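Local coordinates for protein putative dihydrodipicolinate synthase (Thermus thermophilus, PDB 2PCQ) that belongs to the dihydrodipicolinate synthetase family of TIM-barrel proteins, its own function not being established, at residues A[6-11]-A[36-41]; A[10-15]-A[252-257]; A[16-21]-A[52-57]; A[63-68]-A[85-90]. All coordinates share one frame; numbering follows the deposited sequence.

Interaction 1 (A[6-11]-A[36-41]); sequences IPTPFD and LVYGSN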
loop_
_atom_site.group_PDB
_atom_site.type_symbol
_atom_site.label_atom_id
_atom_site.label_comp_id
_atom_site.label_asym_id
_atom_site.label_seq_id
_atom_site.Cartn_x
_atom_site.Cartn_y
_atom_site.Cartn_z
ATOM N N ILE A 6 27.696 10.827 0.597
ATOM C CA ILE A 6 27.859 12.271 0.662
ATOM C C ILE A 6 26.880 13.044 -0.212
ATOM O O ILE A 6 26.588 12.659 -1.344
ATOM C CB ILE A 6 29.302 12.715 0.302
ATOM C CG1 ILE A 6 29.611 12.412 -1.164
ATOM C CG2 ILE A 6 30.302 12.012 1.214
ATOM C CD1 ILE A 6 30.909 13.039 -1.639
ATOM N N PRO A 7 26.340 14.147 0.321
ATOM C CA PRO A 7 25.397 14.943 -0.460
ATOM C C PRO A 7 26.133 15.705 -1.551
ATOM O O PRO A 7 27.356 15.842 -1.500
ATOM C CB PRO A 7 24.777 15.868 0.586
ATOM C CG PRO A 7 25.892 16.066 1.557
ATOM C CD PRO A 7 26.467 14.671 1.693
ATOM N N THR A 8 25.392 16.166 -2.554
ATOM C CA THR A 8 25.972 16.939 -3.642
ATOM C C THR A 8 25.514 18.376 -3.420
ATOM O O THR A 8 24.325 18.680 -3.508
ATOM C CB THR A 8 25.484 16.443 -5.011
ATOM O OG1 THR A 8 25.870 15.073 -5.181
ATOM C CG2 THR A 8 26.100 17.279 -6.129
ATOM N N PRO A 9 26.459 19.276 -3.113
ATOM C CA PRO A 9 26.186 20.693 -2.858
ATOM C C PRO A 9 25.672 21.528 -4.023
ATOM O O PRO A 9 26.171 21.427 -5.139
ATOM C CB PRO A 9 27.532 21.225 -2.355
ATOM C CG PRO A 9 28.233 20.003 -1.833
ATOM C CD PRO A 9 27.878 18.972 -2.866
ATOM N N PHE A 10 24.666 22.349 -3.731
ATOM C CA PHE A 10 24.076 23.291 -4.682
ATOM C C PHE A 10 24.011 24.583 -3.865
ATOM O O PHE A 10 23.877 24.521 -2.642
ATOM C CB PHE A 10 22.632 22.909 -5.053
ATOM C CG PHE A 10 22.506 21.629 -5.832
ATOM C CD1 PHE A 10 22.865 21.575 -7.175
ATOM C CD2 PHE A 10 22.022 20.473 -5.216
ATOM C CE1 PHE A 10 22.744 20.387 -7.900
ATOM C CE2 PHE A 10 21.897 19.284 -5.926
ATOM C CZ PHE A 10 22.259 19.238 -7.274
ATOM N N ASP A 11 24.123 25.744 -4.505
ATOM C CA ASP A 11 23.987 26.982 -3.746
ATOM C C ASP A 11 22.481 27.163 -3.589
ATOM O O ASP A 11 21.713 26.314 -4.041
ATOM C CB ASP A 11 24.605 28.185 -4.476
ATOM C CG ASP A 11 24.066 28.371 -5.884
ATOM O OD1 ASP A 11 22.864 28.115 -6.119
ATOM O OD2 ASP A 11 24.853 28.796 -6.755
ATOM N N LEU A 36 30.535 7.086 -0.953
ATOM C CA LEU A 36 29.542 6.694 -1.943
ATOM C C LEU A 36 29.123 8.012 -2.575
ATOM O O LEU A 36 28.512 8.856 -1.913
ATOM C CB LEU A 36 28.316 6.023 -1.307
ATOM C CG LEU A 36 27.068 6.034 -2.211
ATOM C CD1 LEU A 36 27.381 5.416 -3.573
ATOM C CD2 LEU A 36 25.930 5.281 -1.536
ATOM N N VAL A 37 29.479 8.200 -3.841
ATOM C CA VAL A 37 29.128 9.418 -4.567
ATOM C C VAL A 37 27.824 9.168 -5.332
ATOM O O VAL A 37 27.658 8.127 -5.960
ATOM C CB VAL A 37 30.239 9.813 -5.575
ATOM C CG1 VAL A 37 29.867 11.110 -6.280
ATOM C CG2 VAL A 37 31.566 9.971 -4.851
ATOM N N TYR A 38 26.903 10.123 -5.261
ATOM C CA TYR A 38 25.611 10.016 -5.933
ATOM C C TYR A 38 24.760 8.861 -5.408
ATOM O O TYR A 38 24.128 8.135 -6.182
ATOM C CB TYR A 38 25.787 9.877 -7.456
ATOM C CG TYR A 38 26.466 11.057 -8.130
ATOM C CD1 TYR A 38 26.360 12.346 -7.602
ATOM C CD2 TYR A 38 27.195 10.887 -9.307
ATOM C CE1 TYR A 38 26.962 13.437 -8.232
ATOM C CE2 TYR A 38 27.800 11.978 -9.952
ATOM C CZ TYR A 38 27.679 13.245 -9.406
ATOM O OH TYR A 38 28.258 14.323 -10.034
ATOM N N GLY A 39 24.763 8.691 -4.088
ATOM C CA GLY A 39 23.948 7.664 -3.462
ATOM C C GLY A 39 22.545 8.242 -3.390
ATOM O O GLY A 39 22.309 9.314 -3.944
ATOM N N SER A 40 21.614 7.570 -2.716
ATOM C CA SER A 40 20.248 8.087 -2.634
ATOM C C SER A 40 20.161 9.449 -1.939
ATOM O O SER A 40 19.240 10.220 -2.195
ATOM C CB SER A 40 19.319 7.076 -1.942
ATOM O OG SER A 40 19.749 6.779 -0.624
ATOM N N ASN A 41 21.116 9.749 -1.064
ATOM C CA ASN A 41 21.130 11.040 -0.376
ATOM C C ASN A 41 21.975 12.059 -1.146
ATOM O O ASN A 41 22.115 13.208 -0.722
ATOM C CB ASN A 41 21.696 10.884 1.042
ATOM C CG ASN A 41 20.645 10.452 2.049
ATOM O OD1 ASN A 41 19.911 11.281 2.597
ATOM N ND2 ASN A 41 20.559 9.145 2.292
HETATM O O HOH W 1 26.081 10.093 -2.044
HETATM O O HOH W 2 26.989 12.775 -4.003
HETATM O O HOH W 3 22.496 15.767 -1.870
#
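The carbonyl oxygen of Ile-6 is gripped by two waters, each giving it a hydrogen and each also bonded to the segment 36-41. The site lies where strands 2-6 and 36-37, neighbours in the closed parallel sheet of the TIM barrel, run out into their C-terminal loops. Water 1 stands 2.7 Å from Ile-6 O, gives its other hydrogen to Leu-36 O and accepts from the amide of Gly-39. Water 2 also lies 2.7 Å from Ile-6 O; it donates to Thr-8 OG1 and accepts from Tyr-38 N at 2.9 Å. Direct backbone pairing is slight: Ile-6 N reaches Leu-36 O at 3.3 Å in a weak bond bent to 133°, so the polar link between the segments runs largely through waters.

Threonine suits its place because its hydroxyl both accepts and donates. With chi1 at -61° OG1 sits beside the backbone N; there it accepts from water 2 and bonds to the carbonyl of Gly-42. The same oxygen lies at the rim of the Tyr-38 ring, in its plane, 3.6 Å from Tyr-38 CE1. Beneath one face of that ring is Val-37 CG1, while the phenol reaches Arg-52 O on helix 49-57, tying this turn to the barrel's outer layer. Proline suits the buried position 7 because it brings no amide hydrogen that would need a partner, and its CA packs 3.7 Å from Asn-41 O. Water 3 completes the seam, accepting from Thr-8 N at 3.0 Å and donating to Asn-41 O at 2.8 Å.

Interaction 2 (A[10-15]-A[252-257]); sequences FDREGR and AGYPRP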
loop_
_atom_site.group_PDB
_atom_site.type_symbol
_atom_site.label_atom_id
_atom_site.label_comp_id
_atom_site.label_asym_id
_atom_site.label_seq_id
_atom_site.Cartn_x
_atom_site.Cartn_y
_atom_site.Cartn_z
ATOM N N PHE A 10 24.666 22.349 -3.731
ATOM C CA PHE A 10 24.076 23.291 -4.682
ATOM C C PHE A 10 24.011 24.583 -3.865
ATOM O O PHE A 10 23.877 24.521 -2.642
ATOM C CB PHE A 10 22.632 22.909 -5.053
ATOM C CG PHE A 10 22.506 21.629 -5.832
ATOM C CD1 PHE A 10 22.865 21.575 -7.175
ATOM C CD2 PHE A 10 22.022 20.473 -5.216
ATOM C CE1 PHE A 10 22.744 20.387 -7.900
ATOM C CE2 PHE A 10 21.897 19.284 -5.926
ATOM C CZ PHE A 10 22.259 19.238 -7.274
ATOM N N ASP A 11 24.123 25.744 -4.505
ATOM C CA ASP A 11 23.987 26.982 -3.746
ATOM C C ASP A 11 22.481 27.163 -3.589
ATOM O O ASP A 11 21.713 26.314 -4.041
ATOM C CB ASP A 11 24.605 28.185 -4.476
ATOM C CG ASP A 11 24.066 28.371 -5.884
ATOM O OD1 ASP A 11 22.864 28.115 -6.119
ATOM O OD2 ASP A 11 24.853 28.796 -6.755
ATOM N N ARG A 12 22.051 28.253 -2.959
ATOM C CA ARG A 12 20.625 28.495 -2.755
ATOM C C ARG A 12 19.808 28.581 -4.044
ATOM O O ARG A 12 18.610 28.287 -4.040
ATOM C CB ARG A 12 20.415 29.770 -1.932
ATOM C CG ARG A 12 20.637 29.587 -0.437
ATOM C CD ARG A 12 20.509 30.909 0.304
ATOM N NE ARG A 12 20.687 30.758 1.744
ATOM C CZ ARG A 12 19.808 30.173 2.550
ATOM N NH1 ARG A 12 18.679 29.677 2.064
ATOM N NH2 ARG A 12 20.059 30.083 3.846
ATOM N N GLU A 13 20.449 28.978 -5.140
ATOM C CA GLU A 13 19.752 29.090 -6.420
ATOM C C GLU A 13 19.683 27.761 -7.174
ATOM O O GLU A 13 19.038 27.665 -8.219
ATOM C CB GLU A 13 20.420 30.148 -7.303
ATOM C CG GLU A 13 20.223 31.584 -6.832
ATOM C CD GLU A 13 20.863 31.857 -5.482
ATOM O OE1 GLU A 13 22.083 31.622 -5.341
ATOM O OE2 GLU A 13 20.146 32.313 -4.566
ATOM N N GLY A 14 20.354 26.741 -6.650
ATOM C CA GLY A 14 20.319 25.440 -7.293
ATOM C C GLY A 14 21.478 25.145 -8.221
ATOM O O GLY A 14 21.445 24.165 -8.960
ATOM N N ARG A 15 22.504 25.987 -8.194
ATOM C CA ARG A 15 23.671 25.773 -9.043
ATOM C C ARG A 15 24.621 24.764 -8.401
ATOM O O ARG A 15 24.922 24.855 -7.212
ATOM C CB ARG A 15 24.414 27.096 -9.276
ATOM C CG ARG A 15 23.679 28.090 -10.171
ATOM C CD ARG A 15 24.508 29.355 -10.388
ATOM N NE ARG A 15 24.546 30.200 -9.197
ATOM C CZ ARG A 15 23.702 31.200 -8.960
ATOM N NH1 ARG A 15 22.752 31.494 -9.839
ATOM N NH2 ARG A 15 23.800 31.903 -7.838
ATOM N N ALA A 252 28.063 21.571 2.719
ATOM C CA ALA A 252 27.086 20.660 2.130
ATOM C C ALA A 252 26.121 21.348 1.169
ATOM O O ALA A 252 25.475 20.695 0.353
ATOM C CB ALA A 252 26.302 19.959 3.231
ATOM N N GLY A 253 26.017 22.668 1.264
ATOM C CA GLY A 253 25.115 23.379 0.380
ATOM C C GLY A 253 23.645 23.160 0.715
ATOM O O GLY A 253 23.301 22.788 1.840
ATOM N N TYR A 254 22.781 23.374 -0.275
ATOM C CA TYR A 254 21.337 23.249 -0.090
ATOM C C TYR A 254 20.688 22.311 -1.095
ATOM O O TYR A 254 21.239 22.051 -2.166
ATOM C CB TYR A 254 20.688 24.627 -0.234
ATOM C CG TYR A 254 21.301 25.674 0.659
ATOM C CD1 TYR A 254 20.724 25.997 1.884
ATOM C CD2 TYR A 254 22.489 26.310 0.299
ATOM C CE1 TYR A 254 21.316 26.927 2.733
ATOM C CE2 TYR A 254 23.090 27.237 1.136
ATOM C CZ TYR A 254 22.501 27.541 2.350
ATOM O OH TYR A 254 23.102 28.454 3.182
ATOM N N PRO A 255 19.499 21.786 -0.760
ATOM C CA PRO A 255 18.798 20.883 -1.678
ATOM C C PRO A 255 18.431 21.703 -2.915
ATOM O O PRO A 255 18.204 22.909 -2.815
ATOM C CB PRO A 255 17.562 20.470 -0.880
ATOM C CG PRO A 255 18.034 20.552 0.545
ATOM C CD PRO A 255 18.817 21.843 0.543
ATOM N N ARG A 256 18.366 21.067 -4.075
ATOM C CA ARG A 256 18.032 21.807 -5.284
ATOM C C ARG A 256 16.550 22.182 -5.285
ATOM O O ARG A 256 15.698 21.348 -4.987
ATOM C CB ARG A 256 18.374 20.976 -6.526
ATOM C CG ARG A 256 18.718 21.828 -7.732
ATOM C CD ARG A 256 19.318 21.026 -8.886
ATOM N NE ARG A 256 20.173 21.897 -9.688
ATOM C CZ ARG A 256 20.739 21.572 -10.847
ATOM N NH1 ARG A 256 20.553 20.375 -11.387
ATOM N NH2 ARG A 256 21.510 22.458 -11.463
ATOM N N PRO A 257 16.226 23.455 -5.597
ATOM C CA PRO A 257 14.823 23.888 -5.619
ATOM C C PRO A 257 14.026 22.923 -6.488
ATOM O O PRO A 257 14.555 22.387 -7.464
ATOM C CB PRO A 257 14.904 25.287 -6.224
ATOM C CG PRO A 257 16.240 25.780 -5.727
ATOM C CD PRO A 257 17.126 24.569 -5.948
#
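A type I turn with a G1 bulge, Asp-11 to Arg-15, forms the tip of the loop between strand 2-6 and helix 18-28, and the segment 252-257 wraps against it. Tyr-254 N donates to Phe-10 O at 2.8 Å, nearly straight at 165°. At the other end Arg-256 NE gives Gly-14 O a 2.7 Å bond that lies in the carbonyl plane, and Arg-256 NH2 adds a weak second one at 3.0 Å. Its extended chain passes over Phe-10, with CD 3.9 Å from the ring centroid, and the guanidinium lies only 16° from parallel to the ring; Glu-51 and His-46 take its outer nitrogens. Over the Tyr-254 ring, near its centre, sits Arg-12 CG at 3.8 Å from the centroid, and the long arginine continues along the ring toward the hydroxyl. Pro-257 CD fits against the bare CA of Gly-14 at 3.6 Å. Glycine also tolerates the positive phi of 96° here, while Asp-11 OD1 accepts from Arg-15 N at 3.0 Å. Gly-14 N bonded to Asp-11 O, and Asp-11 N to Arg-15 O, give the pairing characteristic of the G1-bulge turn.

Interaction 3 (A[16-21]-A[52-57]); sequences LDEEAF and RARGLR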
loop_
_atom_site.group_PDB
_atom_site.type_symbol
_atom_site.label_atom_id
_atom_site.label_comp_id
_atom_site.label_asym_id
_atom_site.label_seq_id
_atom_site.Cartn_x
_atom_site.Cartn_y
_atom_site.Cartn_z
ATOM N N LEU A 16 25.080 23.795 -9.187
ATOM C CA LEU A 16 26.013 22.798 -8.680
ATOM C C LEU A 16 27.266 23.528 -8.204
ATOM O O LEU A 16 27.790 24.394 -8.907
ATOM C CB LEU A 16 26.386 21.806 -9.787
ATOM C CG LEU A 16 27.473 20.787 -9.427
ATOM C CD1 LEU A 16 26.983 19.890 -8.296
ATOM C CD2 LEU A 16 27.833 19.958 -10.652
ATOM N N ASP A 17 27.741 23.188 -7.010
ATOM C CA ASP A 17 28.939 23.826 -6.469
ATOM C C ASP A 17 30.066 22.800 -6.424
ATOM O O ASP A 17 30.223 22.085 -5.435
ATOM C CB ASP A 17 28.673 24.354 -5.058
ATOM C CG ASP A 17 29.793 25.253 -4.551
ATOM O OD1 ASP A 17 30.962 25.038 -4.938
ATOM O OD2 ASP A 17 29.504 26.167 -3.754
ATOM N N GLU A 18 30.839 22.733 -7.503
ATOM C CA GLU A 18 31.952 21.792 -7.621
ATOM C C GLU A 18 33.001 21.944 -6.524
ATOM O O GLU A 18 33.478 20.953 -5.968
ATOM C CB GLU A 18 32.625 21.952 -8.988
ATOM C CG GLU A 18 31.717 21.620 -10.161
ATOM C CD GLU A 18 32.346 21.954 -11.499
ATOM O OE1 GLU A 18 33.468 21.475 -11.776
ATOM O OE2 GLU A 18 31.714 22.697 -12.276
ATOM N N GLU A 19 33.369 23.185 -6.225
ATOM C CA GLU A 19 34.367 23.452 -5.195
ATOM C C GLU A 19 33.902 22.904 -3.850
ATOM O O GLU A 19 34.661 22.244 -3.142
ATOM C CB GLU A 19 34.625 24.957 -5.080
ATOM C CG GLU A 19 35.320 25.584 -6.284
ATOM C CD GLU A 19 34.546 25.408 -7.579
ATOM O OE1 GLU A 19 33.324 25.682 -7.587
ATOM O OE2 GLU A 19 35.161 25.001 -8.590
ATOM N N ALA A 20 32.649 23.180 -3.502
ATOM C CA ALA A 20 32.090 22.707 -2.241
ATOM C C ALA A 20 32.053 21.183 -2.208
ATOM O O ALA A 20 32.342 20.570 -1.185
ATOM C CB ALA A 20 30.684 23.267 -2.048
ATOM N N PHE A 21 31.702 20.580 -3.338
ATOM C CA PHE A 21 31.614 19.129 -3.455
ATOM C C PHE A 21 32.965 18.499 -3.110
ATOM O O PHE A 21 33.044 17.561 -2.314
ATOM C CB PHE A 21 31.196 18.769 -4.890
ATOM C CG PHE A 21 30.653 17.365 -5.056
ATOM C CD1 PHE A 21 30.151 16.650 -3.970
ATOM C CD2 PHE A 21 30.579 16.788 -6.326
ATOM C CE1 PHE A 21 29.584 15.381 -4.145
ATOM C CE2 PHE A 21 30.014 15.521 -6.512
ATOM C CZ PHE A 21 29.513 14.820 -5.419
ATOM N N ARG A 52 26.237 15.778 -13.912
ATOM C CA ARG A 52 26.633 14.508 -13.307
ATOM C C ARG A 52 28.113 14.229 -13.579
ATOM O O ARG A 52 28.866 13.881 -12.672
ATOM C CB ARG A 52 25.784 13.371 -13.886
ATOM C CG ARG A 52 26.060 11.987 -13.309
ATOM C CD ARG A 52 25.387 10.917 -14.161
ATOM N NE ARG A 52 25.972 10.873 -15.499
ATOM C CZ ARG A 52 25.306 10.572 -16.611
ATOM N NH1 ARG A 52 24.012 10.283 -16.567
ATOM N NH2 ARG A 52 25.940 10.560 -17.774
ATOM N N ALA A 53 28.520 14.378 -14.836
ATOM C CA ALA A 53 29.905 14.140 -15.231
ATOM C C ALA A 53 30.825 15.203 -14.634
ATOM O O ALA A 53 31.925 14.902 -14.175
ATOM C CB ALA A 53 30.023 14.148 -16.756
ATOM N N ARG A 54 30.362 16.447 -14.643
ATOM C CA ARG A 54 31.141 17.559 -14.112
ATOM C C ARG A 54 31.381 17.385 -12.611
ATOM O O ARG A 54 32.496 17.564 -12.121
ATOM C CB ARG A 54 30.396 18.869 -14.375
ATOM C CG ARG A 54 31.276 20.101 -14.431
ATOM C CD ARG A 54 30.484 21.285 -14.973
ATOM N NE ARG A 54 29.535 21.807 -13.995
ATOM C CZ ARG A 54 28.331 22.275 -14.300
ATOM N NH1 ARG A 54 27.920 22.283 -15.559
ATOM N NH2 ARG A 54 27.540 22.747 -13.348
ATOM N N GLY A 55 30.327 17.028 -11.886
ATOM C CA GLY A 55 30.446 16.839 -10.454
ATOM C C GLY A 55 31.469 15.789 -10.063
ATOM O O GLY A 55 32.263 16.001 -9.147
ATOM N N LEU A 56 31.457 14.657 -10.757
ATOM C CA LEU A 56 32.387 13.574 -10.454
ATOM C C LEU A 56 33.830 13.934 -10.808
ATOM O O LEU A 56 34.757 13.534 -10.107
ATOM C CB LEU A 56 31.961 12.295 -11.184
ATOM C CG LEU A 56 32.766 11.018 -10.909
ATOM C CD1 LEU A 56 32.805 10.732 -9.413
ATOM C CD2 LEU A 56 32.137 9.850 -11.656
ATOM N N ARG A 57 34.017 14.689 -11.888
ATOM C CA ARG A 57 35.356 15.108 -12.305
ATOM C C ARG A 57 35.976 16.067 -11.287
ATOM O O ARG A 57 37.195 16.216 -11.226
ATOM C CB ARG A 57 35.317 15.813 -13.666
ATOM C CG ARG A 57 35.038 14.921 -14.868
ATOM C CD ARG A 57 35.453 15.633 -16.158
ATOM N NE ARG A 57 34.695 16.863 -16.392
ATOM C CZ ARG A 57 33.508 16.911 -16.993
ATOM N NH1 ARG A 57 32.938 15.796 -17.429
ATOM N NH2 ARG A 57 32.886 18.071 -17.153
HETATM O O HOH W 4 34.455 19.276 -12.802
#
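The first turn of helix 18-28 comes up against the last turn of helix 49-57, two helices of the outer layer of the TIM barrel, with Glu-18 and Gly-55 nearest at 5.9 Å between their CA atoms. Gly-55 has no side chain, so its backbone itself forms the packing surface. Phe-21 uses it: with CG anti to the backbone N (chi1 -162°), the ring is swung across so that CD2 lies 3.4 Å from Gly-55 O. Leu-16, just ahead of its helix, brings CD2 to 4.0 Å from Gly-55 N, and its CB comes near Arg-54 NH2, the two side chains sliding past each other in opposite directions.

The polar part of the contact is made by Glu-18 and Arg-54, whose chains cross at about a right angle. Arg-54 bends at chi3 (74°) and its NE meets Glu-18 OE2 at 2.9 Å, a salt bridge whose hydrogen bond is weak, the N-H pointing well off line. Carboxylate and guanidinium planes are 32° apart rather than flush. The other carboxylate oxygen, Glu-18 OE1, takes a hydrogen from water 4 at 2.6 Å, which donates as well to Arg-54 O at 2.7 Å. Asp-17 caps the incoming helix, its OD1 accepting from Ala-20 N at 2.9 Å. Glu-18, in the first turn, stands where the helix dipole would probably stabilise its charge. Arg-54 also gives NH1 to Glu-50, so two acids probably offset its charge and, with water 4 holding Glu-18 OE1, the pair does not rest on the bent bond alone.

Interaction 4 (A[63-68]-A[85-90]); sequences KPFLVG and KAAGAM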
loop_
_atom_site.group_PDB
_atom_site.type_symbol
_atom_site.label_atom_id
_atom_site.label_comp_id
_atom_site.label_asym_id
_atom_site.label_seq_id
_atom_site.Cartn_x
_atom_site.Cartn_y
_atom_site.Cartn_z
ATOM N N LYS A 63 40.511 7.180 -1.227
ATOM C CA LYS A 63 40.150 5.824 -0.832
ATOM C C LYS A 63 39.187 5.229 -1.856
ATOM O O LYS A 63 38.511 5.963 -2.573
ATOM C CB LYS A 63 39.495 5.841 0.555
ATOM C CG LYS A 63 40.381 6.436 1.637
ATOM C CD LYS A 63 39.726 6.387 3.009
ATOM C CE LYS A 63 40.627 7.026 4.060
ATOM N NZ LYS A 63 40.039 6.975 5.426
ATOM N N PRO A 64 39.127 3.888 -1.953
ATOM C CA PRO A 64 38.217 3.253 -2.914
ATOM C C PRO A 64 36.803 3.787 -2.693
ATOM O O PRO A 64 36.308 3.793 -1.568
ATOM C CB PRO A 64 38.332 1.769 -2.571
ATOM C CG PRO A 64 39.761 1.649 -2.110
ATOM C CD PRO A 64 39.928 2.879 -1.234
ATOM N N PHE A 65 36.155 4.233 -3.763
ATOM C CA PHE A 65 34.815 4.784 -3.639
ATOM C C PHE A 65 33.801 4.126 -4.558
ATOM O O PHE A 65 34.157 3.430 -5.514
ATOM C CB PHE A 65 34.847 6.291 -3.904
ATOM C CG PHE A 65 35.229 6.659 -5.314
ATOM C CD1 PHE A 65 34.261 7.072 -6.228
ATOM C CD2 PHE A 65 36.559 6.619 -5.722
ATOM C CE1 PHE A 65 34.613 7.446 -7.526
ATOM C CE2 PHE A 65 36.924 6.989 -7.017
ATOM C CZ PHE A 65 35.950 7.405 -7.922
ATOM N N LEU A 66 32.530 4.356 -4.249
ATOM C CA LEU A 66 31.430 3.815 -5.026
ATOM C C LEU A 66 30.683 4.970 -5.666
ATOM O O LEU A 66 30.677 6.086 -5.143
ATOM C CB LEU A 66 30.468 3.040 -4.121
ATOM C CG LEU A 66 31.002 1.849 -3.326
ATOM C CD1 LEU A 66 29.923 1.368 -2.362
ATOM C CD2 LEU A 66 31.415 0.733 -4.278
ATOM N N VAL A 67 30.062 4.705 -6.807
ATOM C CA VAL A 67 29.282 5.727 -7.487
ATOM C C VAL A 67 27.888 5.174 -7.750
ATOM O O VAL A 67 27.737 4.097 -8.329
ATOM C CB VAL A 67 29.919 6.140 -8.826
ATOM C CG1 VAL A 67 29.050 7.195 -9.508
ATOM C CG2 VAL A 67 31.317 6.688 -8.585
ATOM N N GLY A 68 26.874 5.907 -7.310
ATOM C CA GLY A 68 25.511 5.464 -7.526
ATOM C C GLY A 68 25.105 5.716 -8.966
ATOM O O GLY A 68 25.443 6.756 -9.531
ATOM N N LYS A 85 33.696 4.764 -14.371
ATOM C CA LYS A 85 34.883 3.958 -14.623
ATOM C C LYS A 85 36.118 4.834 -14.823
ATOM O O LYS A 85 37.195 4.530 -14.307
ATOM C CB LYS A 85 34.668 3.075 -15.856
ATOM C CG LYS A 85 35.791 2.081 -16.088
ATOM C CD LYS A 85 35.542 1.217 -17.309
ATOM C CE LYS A 85 36.730 0.305 -17.565
ATOM N NZ LYS A 85 36.567 -0.497 -18.804
ATOM N N ALA A 86 35.954 5.923 -15.568
ATOM C CA ALA A 86 37.055 6.841 -15.836
ATOM C C ALA A 86 37.510 7.548 -14.563
ATOM O O ALA A 86 38.666 7.954 -14.455
ATOM C CB ALA A 86 36.634 7.876 -16.885
ATOM N N ALA A 87 36.601 7.689 -13.603
ATOM C CA ALA A 87 36.922 8.352 -12.345
ATOM C C ALA A 87 37.679 7.408 -11.417
ATOM O O ALA A 87 38.239 7.836 -10.413
ATOM C CB ALA A 87 35.649 8.841 -11.669
ATOM N N GLY A 88 37.689 6.124 -11.755
ATOM C CA GLY A 88 38.393 5.154 -10.938
ATOM C C GLY A 88 37.525 4.525 -9.864
ATOM O O GLY A 88 38.036 3.979 -8.885
ATOM N N ALA A 89 36.208 4.587 -10.043
ATOM C CA ALA A 89 35.289 4.017 -9.061
ATOM C C ALA A 89 35.509 2.520 -8.909
ATOM O O ALA A 89 35.704 1.813 -9.892
ATOM C CB ALA A 89 33.840 4.294 -9.470
HETATM N N MSE A 90 35.465 2.054 -7.664
HETATM C CA MSE A 90 35.642 0.644 -7.334
HETATM C C MSE A 90 34.464 -0.181 -7.856
HETATM O O MSE A 90 34.630 -1.322 -8.289
HETATM C CB MSE A 90 35.779 0.509 -5.815
HETATM C CG MSE A 90 35.239 -0.769 -5.233
HETATM SE SE MSE A 90 35.522 -0.760 -3.333
HETATM C CE MSE A 90 34.267 0.685 -2.888
HETATM O O HOH W 5 37.801 3.433 -6.148
#
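Strand 66-69, helix 74-87 and strand 91-94 form a beta-alpha-beta unit of the TIM barrel, and here Phe-65, next to Leu-66 of the first strand, meets the turn that leads from the helix into the second. The helix ends in a Schellman motif at Gly-88, whose positive phi of 91° glycine accepts readily, and the chain then turns back toward the sheet. Met-90 N donates to Phe-65 O at 2.9 Å, with the C=O pointing almost straight at the donor (169°). Water 5 makes a second link, accepting from Phe-65 N at 3.0 Å and donating to Gly-88 O at 2.8 Å, so both polar backbone atoms of Phe-65 are engaged on this side.

The Phe-65 ring fills the angle between strand and turn. Its CG stands between the backbone N and the carbonyl carbon (chi1 65°), which brings the far end of the ring back to the turn although the side chain starts off in the other direction. Ala-89 CA sits over one face in a CH-pi contact, 3.9 Å from the centroid, while Ala-87 O lies in the ring plane at the rim, 3.4 Å from Phe-65 CZ. Small residues suit these positions, since the ring comes close to the backbone itself. On the strand, Val-67 CG2 reaches Ala-89 CB at 3.6 Å, extending the apolar patch. The residue at 90 is selenomethionine; its chain bends at chi3 and SE rests 3.9 Å from Pro-64 CB.

Overall arrangement
From the N terminus, strand 2-6 runs into the loop that serves interactions 1 and 2, which share Phe-10 and Asp-11. Interaction 1 closes a short loop across helix 18-28 to the neighbouring strand 36-37; interaction 2 closes a far longer one, back to the loop after helix 216-247, and interactions 3 and 4 lie within its span. Interaction 3 crosses interaction 1, since its segments alternate with those of 1, and it joins helices 18-28 and 49-57. Interaction 4 follows in series and ties strand 66-69, which pairs with strand 36-37, to the end of helix 74-87. Leu-56 packs on Ala-87 and Phe-65, linking interaction 3 to 4.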